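Local structure of folylpolyglutamate synthase/dihydrofolate synthase (Thermotoga maritima, 1O5Z) at residues 190-201 with 213-223; 259-267 with 295-304. The protein probably catalyses the ATP-dependent addition of L-glutamate to dihydropteroate and to tetrahydrofolyl polyglutamates, with magnesium as cofactor, in folate biosynthesis. One frame throughout, in Å; residues are numbered along the deposited sequence.

How the contacts relate
Contact 1 closes along the chain before contact 2 opens. Their centres lie 29 Å apart, and their nearest atoms stay about 15 Å from each other, so the two do not touch. Contact 1 packs two helices at the edge of the eight-stranded sheet. Contact 2 lays helix 292-301 against the last strand of the three-stranded antiparallel sheet. Each has one residue on a sulfate ion, probably from the crystallisation liquor. Lys197 of contact 1 binds one that also meets Gly159 N. Asn304 of contact 2 binds another, held as well by the backbone nitrogens of Gly62, Gly64 and Ser65. That glycine-rich turn at the start of helix 63-77 is consistent with the P-loop of a Mur ligase middle domain.

Contact 1: 190-201 with 213-223; sequences IEQIAWEKSGII and KREALKVMEDV. With SO4 (sulfate ion), chain B.
Val219 packs into the neighbouring helix with both methyls. CG1 is anti to the backbone N (chi1 -180°), which carries it between Trp195 and Ser198. Val219 CG1 lies 3.6 Å from Trp195 CD1, at the edge of the indole and near its plane. Val219 CG2 rests instead on Ala194 CB, 3.9 Å away. One turn later Val223 meets the end of 190-201. Val223 CG1 lies 3.8 Å from Ile201 CD1, while CG2 turns to the side chain of Ser198. The Ser198 hydroxyl is spent within its own segment: Ser198 OG donates to Ala194 O at 2.6 Å. Ser198 N reaches the same oxygen from the opposite face of its plane. At the other end Ile190 spreads its two branches. Ile190 CG2 sits 3.7 Å from Glu215 CB and 3.8 Å from Ala216 CB. The Ile190 side chain crosses that of Lys213 at about a right angle, with CD1 against CE, and the Lys213 amine goes on to salt bridges with Glu211 and Asp179. No hydrogen bond joins the segments, and the helix axes approach to 8.4 Å at a crossing angle of -36°. On the sheet side, Met220 reaches strands 173-175, 207-209 and 231-233, and Lys197 touches Ile175. The two helices thus lie side by side on one face of the mixed sheet.

Contact 2: 259-267 with 295-304; sequences TFEDLVLTM and IREGLKNAKN. With SO4 (sulfate ion), chain C.
The guanidinium of Arg296 has Leu263 CD2 over the centre of one face, 3.7 Å above its plane. Two backbone carbonyls meet its edge, in plane. Arg296 NH2 donates to Glu261 O at 3.1 Å in a nearly straight bond (168°). Arg296 NH1 donates to Asp262 O, also at 3.1 Å, but stands above that carbonyl plane. Arg296 runs extended from CG to NE, which carries the group out to the corner at Glu261 and Asp262, and its NE salt-bridges Glu292. With an alanine here, the carbonyls of Glu261 and Asp262 would probably lose these donors and Glu292 its charged mate. The Phe260 ring meets Ile295 through Phe260 CZ, 3.6 Å from Ile295 CD1. Farther along, Leu265 CD2 packs beside Leu299 CB. Thr266 OG1 donates to Lys300 O at 2.6 Å, in the carbonyl plane and on a lone pair. Two waters bridge the segments. One links Val264 O and Arg296 O; the other accepts from Met267 N and donates to Leu299 O and Ala302 O. Met267 SD lies 4.2 Å from Ala302 CB. Asn304 ND2 reaches the sulfate at O2, 2.9 Å away. Asp262 and Leu263 both face Phe252, a G1 beta bulge in edge strand 259-265. Helix 292-301 thus packs on a bulged antiparallel strand and leads to an anion site consistent with the P-loop of this ATP-dependent family.

Contact 1: 190-201 with 213-223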
loop_
_atom_site.group_PDB
_atom_site.type_symbol
_atom_site.label_atom_id
_atom_site.label_comp_id
_atom_site.label_asym_id
_atom_site.label_seq_id
_atom_site.Cartn_x
_atom_site.Cartn_y
_atom_site.Cartn_z
ATOM N N ILE A 190 12.639 18.176 1.106
ATOM C CA ILE A 190 11.286 18.019 1.624
ATOM C C ILE A 190 10.300 18.951 0.950
ATOM O O ILE A 190 9.163 18.581 0.683
ATOM C CB ILE A 190 11.261 18.244 3.153
ATOM C CG1 ILE A 190 11.839 17.014 3.860
ATOM C CG2 ILE A 190 9.819 18.532 3.683
ATOM C CD1 ILE A 190 11.065 15.697 3.608
ATOM N N GLU A 191 10.738 20.160 0.686
ATOM C CA GLU A 191 9.882 21.175 0.138
ATOM C C GLU A 191 9.474 20.794 -1.279
ATOM O O GLU A 191 8.305 20.937 -1.638
ATOM C CB GLU A 191 10.574 22.535 0.244
ATOM C CG GLU A 191 10.791 22.975 1.714
ATOM C CD GLU A 191 12.209 22.769 2.302
ATOM O OE1 GLU A 191 13.138 22.371 1.544
ATOM O OE2 GLU A 191 12.403 23.043 3.526
ATOM N N GLN A 192 10.404 20.236 -2.053
ATOM C CA GLN A 192 10.092 19.751 -3.416
ATOM C C GLN A 192 9.139 18.573 -3.442
ATOM O O GLN A 192 8.185 18.527 -4.223
ATOM C CB GLN A 192 11.363 19.319 -4.137
ATOM C CG GLN A 192 12.246 20.477 -4.517
ATOM C CD GLN A 192 13.501 20.019 -5.187
ATOM O OE1 GLN A 192 14.519 19.942 -4.541
ATOM N NE2 GLN A 192 13.425 19.684 -6.483
ATOM N N ILE A 193 9.440 17.604 -2.591
ATOM C CA ILE A 193 8.579 16.436 -2.406
ATOM C C ILE A 193 7.181 16.881 -1.946
ATOM O O ILE A 193 6.172 16.490 -2.504
ATOM C CB ILE A 193 9.227 15.473 -1.366
ATOM C CG1 ILE A 193 10.535 14.884 -1.933
ATOM C CG2 ILE A 193 8.219 14.337 -0.973
ATOM C CD1 ILE A 193 11.497 14.371 -0.887
ATOM N N ALA A 194 7.159 17.697 -0.903
ATOM C CA ALA A 194 5.931 18.314 -0.405
ATOM C C ALA A 194 5.155 19.000 -1.510
ATOM O O ALA A 194 3.946 18.924 -1.544
ATOM C CB ALA A 194 6.237 19.331 0.719
ATOM N N TRP A 195 5.838 19.658 -2.418
ATOM C CA TRP A 195 5.144 20.341 -3.491
ATOM C C TRP A 195 4.465 19.390 -4.473
ATOM O O TRP A 195 3.294 19.550 -4.799
ATOM C CB TRP A 195 6.108 21.252 -4.233
ATOM C CG TRP A 195 5.374 22.218 -4.972
ATOM C CD1 TRP A 195 4.649 23.276 -4.466
ATOM C CD2 TRP A 195 5.208 22.240 -6.359
ATOM N NE1 TRP A 195 4.042 23.962 -5.489
ATOM C CE2 TRP A 195 4.372 23.346 -6.667
ATOM C CE3 TRP A 195 5.689 21.449 -7.391
ATOM C CZ2 TRP A 195 4.031 23.680 -7.951
ATOM C CZ3 TRP A 195 5.338 21.759 -8.669
ATOM C CH2 TRP A 195 4.518 22.877 -8.946
ATOM N N GLU A 196 5.214 18.398 -4.935
ATOM C CA GLU A 196 4.683 17.332 -5.803
ATOM C C GLU A 196 3.412 16.701 -5.204
ATOM O O GLU A 196 2.385 16.551 -5.871
ATOM C CB GLU A 196 5.797 16.279 -6.057
ATOM C CG GLU A 196 5.583 15.326 -7.240
ATOM C CD GLU A 196 5.524 16.034 -8.621
ATOM O OE1 GLU A 196 5.909 17.245 -8.718
ATOM O OE2 GLU A 196 5.108 15.362 -9.620
ATOM N N LYS A 197 3.483 16.380 -3.920
ATOM C CA LYS A 197 2.357 15.812 -3.206
ATOM C C LYS A 197 1.157 16.759 -3.048
ATOM O O LYS A 197 0.010 16.322 -3.078
ATOM C CB LYS A 197 2.811 15.310 -1.811
ATOM C CG LYS A 197 3.708 14.133 -1.941
ATOM C CD LYS A 197 3.717 13.199 -0.798
ATOM C CE LYS A 197 4.922 12.230 -0.933
ATOM N NZ LYS A 197 5.260 11.787 -2.300
ATOM N N SER A 198 1.399 18.047 -2.851
ATOM C CA SER A 198 0.277 18.940 -2.728
ATOM C C SER A 198 -0.391 19.277 -4.054
ATOM O O SER A 198 -1.352 20.038 -4.032
ATOM C CB SER A 198 0.592 20.203 -1.900
ATOM O OG SER A 198 1.940 20.504 -1.904
ATOM N N GLY A 199 0.056 18.685 -5.175
ATOM C CA GLY A 199 -0.692 18.731 -6.453
ATOM C C GLY A 199 -2.037 18.016 -6.481
ATOM O O GLY A 199 -2.822 18.199 -7.427
ATOM N N ILE A 200 -2.302 17.167 -5.475
ATOM C CA ILE A 200 -3.635 16.562 -5.259
ATOM C C ILE A 200 -4.591 17.425 -4.438
ATOM O O ILE A 200 -5.730 17.022 -4.212
ATOM C CB ILE A 200 -3.509 15.151 -4.625
ATOM C CG1 ILE A 200 -3.229 15.200 -3.113
ATOM C CG2 ILE A 200 -2.356 14.358 -5.302
ATOM C CD1 ILE A 200 -3.494 13.821 -2.437
ATOM N N ILE A 201 -4.129 18.580 -3.964
ATOM C CA ILE A 201 -5.014 19.575 -3.345
ATOM C C ILE A 201 -5.832 20.275 -4.432
ATOM O O ILE A 201 -5.264 20.813 -5.380
ATOM C CB ILE A 201 -4.250 20.629 -2.518
ATOM C CG1 ILE A 201 -3.460 19.957 -1.397
ATOM C CG2 ILE A 201 -5.244 21.645 -1.933
ATOM C CD1 ILE A 201 -2.479 20.883 -0.634
ATOM N N LYS A 213 6.399 17.835 9.832
ATOM C CA LYS A 213 7.524 18.729 9.438
ATOM C C LYS A 213 7.063 20.088 8.918
ATOM O O LYS A 213 6.313 20.196 7.960
ATOM C CB LYS A 213 8.431 18.091 8.384
ATOM C CG LYS A 213 9.309 17.003 8.952
ATOM C CD LYS A 213 10.156 16.394 7.883
ATOM C CE LYS A 213 9.349 15.558 6.895
ATOM N NZ LYS A 213 8.771 14.381 7.537
ATOM N N ARG A 214 7.564 21.110 9.568
ATOM C CA ARG A 214 7.254 22.487 9.264
ATOM C C ARG A 214 7.381 22.809 7.775
ATOM O O ARG A 214 6.529 23.477 7.199
ATOM C CB ARG A 214 8.239 23.361 10.043
ATOM C CG ARG A 214 7.694 24.617 10.718
ATOM C CD ARG A 214 6.566 25.323 9.990
ATOM N NE ARG A 214 5.291 24.640 10.193
ATOM C CZ ARG A 214 4.112 25.118 9.823
ATOM N NH1 ARG A 214 4.020 26.318 9.251
ATOM N NH2 ARG A 214 3.022 24.390 10.055
ATOM N N GLU A 215 8.476 22.341 7.182
ATOM C CA GLU A 215 8.828 22.615 5.782
ATOM C C GLU A 215 7.750 22.116 4.867
ATOM O O GLU A 215 7.382 22.765 3.884
ATOM C CB GLU A 215 10.078 21.847 5.380
ATOM C CG GLU A 215 11.197 21.871 6.384
ATOM C CD GLU A 215 11.197 20.718 7.397
ATOM O OE1 GLU A 215 11.485 19.585 6.918
ATOM O OE2 GLU A 215 10.961 20.947 8.644
ATOM N N ALA A 216 7.291 20.914 5.204
ATOM C CA ALA A 216 6.282 20.211 4.449
ATOM C C ALA A 216 4.907 20.882 4.604
ATOM O O ALA A 216 4.185 21.071 3.608
ATOM C CB ALA A 216 6.235 18.751 4.901
ATOM N N LEU A 217 4.560 21.243 5.846
ATOM C CA LEU A 217 3.251 21.825 6.140
ATOM C C LEU A 217 3.140 23.209 5.519
ATOM O O LEU A 217 2.094 23.566 4.989
ATOM C CB LEU A 217 3.013 21.901 7.636
ATOM C CG LEU A 217 2.922 20.574 8.381
ATOM C CD1 LEU A 217 2.991 20.824 9.881
ATOM C CD2 LEU A 217 1.628 19.879 8.071
ATOM N N LYS A 218 4.235 23.966 5.556
ATOM C CA LYS A 218 4.292 25.298 4.935
ATOM C C LYS A 218 3.847 25.250 3.455
ATOM O O LYS A 218 3.043 26.058 3.000
ATOM C CB LYS A 218 5.702 25.909 5.103
ATOM C CG LYS A 218 5.980 26.476 6.520
ATOM C CD LYS A 218 7.504 26.734 6.902
ATOM C CE LYS A 218 7.594 27.737 8.080
ATOM N NZ LYS A 218 8.768 27.621 9.058
ATOM N N VAL A 219 4.334 24.265 2.721
ATOM C CA VAL A 219 3.942 24.135 1.327
ATOM C C VAL A 219 2.441 23.846 1.217
ATOM O O VAL A 219 1.713 24.526 0.488
ATOM C CB VAL A 219 4.753 23.016 0.614
ATOM C CG1 VAL A 219 4.327 22.896 -0.859
ATOM C CG2 VAL A 219 6.241 23.244 0.759
ATOM N N MET A 220 1.993 22.829 1.945
ATOM C CA MET A 220 0.598 22.412 1.907
ATOM C C MET A 220 -0.310 23.537 2.364
ATOM O O MET A 220 -1.376 23.722 1.798
ATOM C CB MET A 220 0.367 21.174 2.777
ATOM C CG MET A 220 1.166 19.966 2.335
ATOM S SD MET A 220 0.797 18.424 3.187
ATOM C CE MET A 220 1.868 18.468 4.615
ATOM N N GLU A 221 0.106 24.283 3.385
ATOM C CA GLU A 221 -0.639 25.444 3.843
ATOM C C GLU A 221 -0.817 26.448 2.728
ATOM O O GLU A 221 -1.913 26.959 2.525
ATOM C CB GLU A 221 0.085 26.143 5.013
ATOM C CG GLU A 221 -0.072 25.401 6.336
ATOM C CD GLU A 221 0.959 25.822 7.390
ATOM O OE1 GLU A 221 1.601 26.891 7.250
ATOM O OE2 GLU A 221 1.142 25.056 8.353
ATOM N N ASP A 222 0.285 26.749 2.037
ATOM C CA ASP A 222 0.268 27.716 0.957
ATOM C C ASP A 222 -0.648 27.255 -0.175
ATOM O O ASP A 222 -1.451 28.034 -0.667
ATOM C CB ASP A 222 1.690 28.009 0.458
ATOM C CG ASP A 222 2.544 28.721 1.512
ATOM O OD1 ASP A 222 3.429 29.535 1.152
ATOM O OD2 ASP A 222 2.390 28.548 2.742
ATOM N N VAL A 223 -0.553 25.990 -0.564
ATOM C CA VAL A 223 -1.438 25.470 -1.630
ATOM C C VAL A 223 -2.927 25.447 -1.263
ATOM O O VAL A 223 -3.760 25.949 -2.023
ATOM C CB VAL A 223 -0.998 24.096 -2.121
ATOM C CG1 VAL A 223 -1.939 23.604 -3.202
ATOM C CG2 VAL A 223 0.445 24.189 -2.651
HETATM S S SO4 B . 5.446 8.617 -3.117
HETATM O O1 SO4 B . 5.056 7.350 -3.739
HETATM O O2 SO4 B . 6.398 8.353 -2.045
HETATM O O3 SO4 B . 4.212 9.236 -2.618
HETATM O O4 SO4 B . 6.019 9.539 -4.088
#

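Contact 2: 259-267 with 295-304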
loop_
_atom_site.group_PDB
_atom_site.type_symbol
_atom_site.label_atom_id
_atom_site.label_comp_id
_atom_site.label_asym_id
_atom_site.label_seq_id
_atom_site.Cartn_x
_atom_site.Cartn_y
_atom_site.Cartn_z
ATOM N N THR A 259 -15.336 12.112 18.688
ATOM C CA THR A 259 -14.439 11.528 19.647
ATOM C C THR A 259 -14.849 10.081 19.850
ATOM O O THR A 259 -16.031 9.764 19.944
ATOM C CB THR A 259 -14.495 12.347 20.930
ATOM O OG1 THR A 259 -13.708 13.529 20.735
ATOM C CG2 THR A 259 -13.834 11.615 22.113
ATOM N N PHE A 260 -13.856 9.205 19.847
ATOM C CA PHE A 260 -14.064 7.787 20.031
ATOM C C PHE A 260 -13.012 7.320 21.024
ATOM O O PHE A 260 -11.873 7.802 21.011
ATOM C CB PHE A 260 -13.927 7.055 18.711
ATOM C CG PHE A 260 -14.913 7.500 17.671
ATOM C CD1 PHE A 260 -14.489 8.153 16.520
ATOM C CD2 PHE A 260 -16.285 7.265 17.845
ATOM C CE1 PHE A 260 -15.424 8.561 15.545
ATOM C CE2 PHE A 260 -17.231 7.669 16.877
ATOM C CZ PHE A 260 -16.800 8.322 15.734
ATOM N N GLU A 261 -13.408 6.418 21.913
ATOM C CA GLU A 261 -12.499 5.865 22.901
ATOM C C GLU A 261 -12.358 4.355 22.701
ATOM O O GLU A 261 -13.317 3.685 22.334
ATOM C CB GLU A 261 -13.016 6.141 24.313
ATOM C CG GLU A 261 -13.542 7.549 24.569
ATOM C CD GLU A 261 -13.836 7.728 26.041
ATOM O OE1 GLU A 261 -12.946 7.402 26.863
ATOM O OE2 GLU A 261 -14.948 8.169 26.397
ATOM N N ASP A 262 -11.164 3.828 22.950
ATOM C CA ASP A 262 -10.881 2.393 22.777
ATOM C C ASP A 262 -11.304 1.791 21.431
ATOM O O ASP A 262 -11.930 0.736 21.371
ATOM C CB ASP A 262 -11.411 1.586 23.958
ATOM C CG ASP A 262 -10.730 1.985 25.246
ATOM O OD1 ASP A 262 -11.434 2.113 26.275
ATOM O OD2 ASP A 262 -9.490 2.238 25.317
ATOM N N LEU A 263 -10.925 2.488 20.369
ATOM C CA LEU A 263 -10.930 1.924 19.049
ATOM C C LEU A 263 -9.834 0.877 18.956
ATOM O O LEU A 263 -8.824 0.971 19.615
ATOM C CB LEU A 263 -10.685 3.003 18.010
ATOM C CG LEU A 263 -11.681 4.162 17.951
ATOM C CD1 LEU A 263 -11.108 5.221 17.056
ATOM C CD2 LEU A 263 -13.008 3.713 17.394
ATOM N N VAL A 264 -10.042 -0.106 18.103
ATOM C CA VAL A 264 -9.146 -1.223 17.974
ATOM C C VAL A 264 -8.709 -1.387 16.521
ATOM O O VAL A 264 -9.539 -1.432 15.589
ATOM C CB VAL A 264 -9.819 -2.498 18.506
ATOM C CG1 VAL A 264 -8.911 -3.728 18.328
ATOM C CG2 VAL A 264 -10.178 -2.317 19.994
ATOM N N LEU A 265 -7.393 -1.431 16.339
ATOM C CA LEU A 265 -6.803 -1.838 15.095
ATOM C C LEU A 265 -6.254 -3.228 15.185
ATOM O O LEU A 265 -5.546 -3.592 16.120
ATOM C CB LEU A 265 -5.624 -0.978 14.755
ATOM C CG LEU A 265 -5.726 0.298 13.974
ATOM C CD1 LEU A 265 -4.295 0.669 13.754
ATOM C CD2 LEU A 265 -6.437 0.141 12.651
ATOM N N THR A 266 -6.511 -3.986 14.153
ATOM C CA THR A 266 -5.946 -5.292 14.045
ATOM C C THR A 266 -4.513 -5.163 13.576
ATOM O O THR A 266 -3.615 -5.818 14.114
ATOM C CB THR A 266 -6.813 -6.083 13.109
ATOM O OG1 THR A 266 -8.092 -6.193 13.731
ATOM C CG2 THR A 266 -6.360 -7.531 12.992
ATOM N N MET A 267 -4.311 -4.272 12.611
ATOM C CA MET A 267 -2.976 -3.946 12.111
ATOM C C MET A 267 -2.078 -3.521 13.247
ATOM O O MET A 267 -2.488 -2.745 14.139
ATOM C CB MET A 267 -3.036 -2.788 11.144
ATOM C CG MET A 267 -3.621 -3.101 9.812
ATOM S SD MET A 267 -3.684 -1.557 8.876
ATOM C CE MET A 267 -1.972 -1.521 8.441
ATOM N N ILE A 295 -17.030 2.470 11.578
ATOM C CA ILE A 295 -15.707 2.955 11.857
ATOM C C ILE A 295 -15.003 1.854 12.642
ATOM O O ILE A 295 -13.885 1.439 12.309
ATOM C CB ILE A 295 -15.797 4.295 12.663
ATOM C CG1 ILE A 295 -16.191 5.438 11.755
ATOM C CG2 ILE A 295 -14.479 4.647 13.328
ATOM C CD1 ILE A 295 -16.689 6.620 12.516
ATOM N N ARG A 296 -15.635 1.362 13.695
ATOM C CA ARG A 296 -14.969 0.342 14.493
ATOM C C ARG A 296 -14.715 -0.933 13.704
ATOM O O ARG A 296 -13.659 -1.551 13.837
ATOM C CB ARG A 296 -15.782 0.016 15.709
ATOM C CG ARG A 296 -15.833 1.134 16.673
ATOM C CD ARG A 296 -16.577 0.787 17.959
ATOM N NE ARG A 296 -16.593 1.944 18.841
ATOM C CZ ARG A 296 -15.652 2.221 19.738
ATOM N NH1 ARG A 296 -14.634 1.399 19.916
ATOM N NH2 ARG A 296 -15.736 3.328 20.487
ATOM N N GLU A 297 -15.683 -1.349 12.904
ATOM C CA GLU A 297 -15.540 -2.608 12.193
ATOM C C GLU A 297 -14.543 -2.456 11.062
ATOM O O GLU A 297 -13.721 -3.317 10.876
ATOM C CB GLU A 297 -16.881 -3.129 11.669
ATOM C CG GLU A 297 -16.759 -4.205 10.584
ATOM C CD GLU A 297 -18.112 -4.658 10.043
ATOM O OE1 GLU A 297 -18.798 -5.328 10.828
ATOM O OE2 GLU A 297 -18.468 -4.343 8.853
ATOM N N GLY A 298 -14.624 -1.353 10.343
ATOM C CA GLY A 298 -13.706 -1.047 9.242
ATOM C C GLY A 298 -12.265 -0.993 9.693
ATOM O O GLY A 298 -11.403 -1.599 9.043
ATOM N N LEU A 299 -12.011 -0.329 10.834
ATOM C CA LEU A 299 -10.671 -0.334 11.481
ATOM C C LEU A 299 -10.194 -1.711 11.952
ATOM O O LEU A 299 -9.029 -2.054 11.825
ATOM C CB LEU A 299 -10.645 0.612 12.678
ATOM C CG LEU A 299 -10.778 2.099 12.360
ATOM C CD1 LEU A 299 -10.768 2.875 13.609
ATOM C CD2 LEU A 299 -9.691 2.591 11.431
ATOM N N LYS A 300 -11.098 -2.495 12.502
ATOM C CA LYS A 300 -10.793 -3.885 12.831
ATOM C C LYS A 300 -10.432 -4.729 11.598
ATOM O O LYS A 300 -9.675 -5.691 11.697
ATOM C CB LYS A 300 -11.981 -4.529 13.556
ATOM C CG LYS A 300 -11.548 -5.236 14.780
ATOM C CD LYS A 300 -12.663 -5.526 15.771
ATOM C CE LYS A 300 -12.012 -6.219 17.069
ATOM N NZ LYS A 300 -12.738 -6.012 18.431
ATOM N N ASN A 301 -11.018 -4.374 10.454
ATOM C CA ASN A 301 -10.928 -5.147 9.189
ATOM C C ASN A 301 -9.785 -4.728 8.291
ATOM O O ASN A 301 -9.343 -5.507 7.468
ATOM C CB ASN A 301 -12.204 -4.984 8.363
ATOM C CG ASN A 301 -13.383 -5.776 8.882
ATOM O OD1 ASN A 301 -13.289 -6.602 9.776
ATOM N ND2 ASN A 301 -14.523 -5.518 8.285
ATOM N N ALA A 302 -9.337 -3.486 8.435
ATOM C CA ALA A 302 -8.186 -2.983 7.688
ATOM C C ALA A 302 -6.930 -3.872 7.787
ATOM O O ALA A 302 -6.559 -4.366 8.872
ATOM C CB ALA A 302 -7.829 -1.581 8.125
ATOM N N LYS A 303 -6.264 -3.998 6.648
ATOM C CA LYS A 303 -5.107 -4.844 6.509
ATOM C C LYS A 303 -4.176 -4.204 5.491
ATOM O O LYS A 303 -4.632 -3.832 4.418
ATOM C CB LYS A 303 -5.553 -6.188 5.984
ATOM C CG LYS A 303 -4.396 -7.205 5.905
ATOM C CD LYS A 303 -4.900 -8.643 5.648
ATOM C CE LYS A 303 -5.361 -9.358 6.977
ATOM N NZ LYS A 303 -6.662 -10.105 6.767
ATOM N N ASN A 304 -2.893 -4.060 5.825
ATOM C CA ASN A 304 -1.909 -3.597 4.886
ATOM C C ASN A 304 -0.942 -4.709 4.625
ATOM O O ASN A 304 -0.118 -5.054 5.474
ATOM C CB ASN A 304 -1.179 -2.361 5.424
ATOM C CG ASN A 304 -0.465 -1.563 4.304
ATOM O OD1 ASN A 304 -0.505 -1.944 3.127
ATOM N ND2 ASN A 304 0.195 -0.480 4.678
HETATM S S SO4 C . 1.707 2.251 2.985
HETATM O O1 SO4 C . 2.918 2.976 3.342
HETATM O O2 SO4 C . 1.914 0.842 2.741
HETATM O O3 SO4 C . 1.267 2.906 1.747
HETATM O O4 SO4 C . 0.706 2.311 4.056
HETATM O O HOH W 1 -12.086 -1.069 15.864
HETATM O O HOH W 2 -6.700 -3.380 11.193
#